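Local structure of aldehyde dehydrogenase (Burkholderia vietnamiensis, 5KF0) at residues M9-Y14 and A22-T27. The protein probably oxidises aldehydes to carboxylic acids with a nicotinamide cofactor and binds NADPH. Numbering follows the deposited sequence.
Sequences MLKDTY and AVYANT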
# COMPACT_ATOMS: atom_id res chain seq x y z
N MET A 9 -20.28 -25.24 32.80
CA MET A 9 -19.69 -26.08 31.77
C MET A 9 -18.23 -26.40 32.02
O MET A 9 -17.63 -27.12 31.21
CB MET A 9 -19.84 -25.42 30.39
CG MET A 9 -21.27 -25.17 29.95
SD MET A 9 -22.21 -26.68 29.61
CE MET A 9 -21.48 -27.19 28.05
N LEU A 10 -17.63 -25.90 33.10
CA LEU A 10 -16.23 -26.22 33.38
C LEU A 10 -16.10 -27.69 33.73
O LEU A 10 -16.80 -28.20 34.61
CB LEU A 10 -15.70 -25.34 34.52
CG LEU A 10 -14.19 -25.33 34.77
CD1 LEU A 10 -13.44 -24.77 33.57
CD2 LEU A 10 -13.85 -24.52 36.02
N LYS A 11 -15.21 -28.39 33.03
CA LYS A 11 -15.05 -29.82 33.25
C LYS A 11 -14.16 -30.09 34.47
O LYS A 11 -13.37 -29.24 34.90
CB LYS A 11 -14.47 -30.48 32.00
CG LYS A 11 -15.39 -30.36 30.78
CD LYS A 11 -14.92 -31.21 29.60
CE LYS A 11 -13.90 -30.49 28.72
NZ LYS A 11 -13.39 -31.35 27.60
N ASP A 12 -14.31 -31.29 35.04
CA ASP A 12 -13.48 -31.70 36.16
C ASP A 12 -12.03 -31.92 35.74
O ASP A 12 -11.12 -31.73 36.56
CB ASP A 12 -14.00 -32.99 36.79
CG ASP A 12 -15.25 -32.79 37.61
OD1 ASP A 12 -15.58 -31.63 37.93
OD2 ASP A 12 -15.89 -33.80 37.95
N THR A 13 -11.81 -32.33 34.49
CA THR A 13 -10.48 -32.52 33.93
C THR A 13 -10.47 -32.05 32.48
O THR A 13 -11.50 -32.05 31.81
CB THR A 13 -10.02 -33.99 33.97
OG1 THR A 13 -10.83 -34.76 33.06
CG2 THR A 13 -10.14 -34.60 35.37
N TYR A 14 -9.28 -31.65 32.01
CA TYR A 14 -9.04 -31.27 30.63
C TYR A 14 -7.82 -32.00 30.10
O TYR A 14 -6.84 -32.21 30.83
CB TYR A 14 -8.82 -29.74 30.48
CG TYR A 14 -10.09 -28.94 30.64
CD1 TYR A 14 -10.82 -28.51 29.54
CD2 TYR A 14 -10.57 -28.63 31.90
CE1 TYR A 14 -11.99 -27.79 29.69
CE2 TYR A 14 -11.74 -27.91 32.07
CZ TYR A 14 -12.45 -27.49 30.96
OH TYR A 14 -13.61 -26.78 31.13
N ALA A 22 -6.82 -34.54 21.40
CA ALA A 22 -6.84 -34.51 22.87
C ALA A 22 -6.08 -35.70 23.45
O ALA A 22 -6.25 -36.84 23.02
CB ALA A 22 -8.27 -34.54 23.37
N VAL A 23 -5.25 -35.42 24.46
CA VAL A 23 -4.50 -36.44 25.19
C VAL A 23 -4.73 -36.23 26.68
O VAL A 23 -4.30 -35.21 27.24
CB VAL A 23 -3.00 -36.41 24.87
CG1 VAL A 23 -2.28 -37.52 25.63
CG2 VAL A 23 -2.75 -36.54 23.37
N TYR A 24 -5.39 -37.19 27.32
CA TYR A 24 -5.63 -37.13 28.77
C TYR A 24 -4.46 -37.78 29.51
O TYR A 24 -4.59 -38.80 30.19
CB TYR A 24 -6.96 -37.79 29.11
CG TYR A 24 -8.18 -36.98 28.68
CD1 TYR A 24 -8.73 -36.04 29.54
CD2 TYR A 24 -8.76 -37.16 27.43
CE1 TYR A 24 -9.83 -35.29 29.16
CE2 TYR A 24 -9.87 -36.41 27.05
CZ TYR A 24 -10.40 -35.49 27.92
OH TYR A 24 -11.50 -34.73 27.57
N ALA A 25 -3.29 -37.15 29.37
CA ALA A 25 -2.04 -37.79 29.78
C ALA A 25 -1.95 -37.94 31.29
O ALA A 25 -1.41 -38.94 31.78
CB ALA A 25 -0.85 -36.97 29.26
N ASN A 26 -2.46 -36.97 32.03
CA ASN A 26 -2.43 -36.97 33.49
C ASN A 26 -3.38 -35.88 33.95
O ASN A 26 -3.98 -35.16 33.14
CB ASN A 26 -1.00 -36.74 34.00
CG ASN A 26 -0.43 -35.42 33.52
OD1 ASN A 26 -0.89 -34.36 33.93
ND2 ASN A 26 0.56 -35.49 32.63
N THR A 27 -3.50 -35.74 35.27
CA THR A 27 -4.24 -34.63 35.87
C THR A 27 -3.35 -33.84 36.82
O THR A 27 -3.78 -33.40 37.89
CB THR A 27 -5.49 -35.13 36.59
OG1 THR A 27 -5.13 -36.14 37.54
CG2 THR A 27 -6.49 -35.71 35.60
O HOH W 1 -12.33 -33.22 29.33
O HOH W 2 -6.33 -34.71 32.01
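K11, T13 and Y24 meet in a loose, water-bridged surface contact at the open end of the N-terminal β hairpin formed by strands 13-18 and 21-23. No direct hydrogen bond links the two segments; one water does much of the work. It accepts from K11 NZ at 2.8 Å, donates to T13 O, and lies 2.5 Å from Y24 OH, in the plane of the phenol ring at its edge. K11 NZ and Y24 OH themselves stay 3.9 Å apart, the lysine chain bending at chi3 (-87°) and running roughly at right angles to the tyrosine. The Y24 ring reaches back to the start of strand 13-18, meeting it obliquely, with CE1 4.0 Å from Y14 C and T13 OG1 slightly farther off. Y24 is also the centre of an inverse gamma turn, where the chain leaves the edge strand of a four-stranded mixed sheet. Beyond that turn a second water donates to both Y14 O and N26 O, bridging the two backbones. Farther along, T13 CG2 touches T27 CG2 at 3.8 Å, methyl to methyl. The CB of Y14 points away from 22-27, and its side chain packs on V192 and L195 of helix 192-202, while its OH accepts a nearly straight bond (172°) from K11 N.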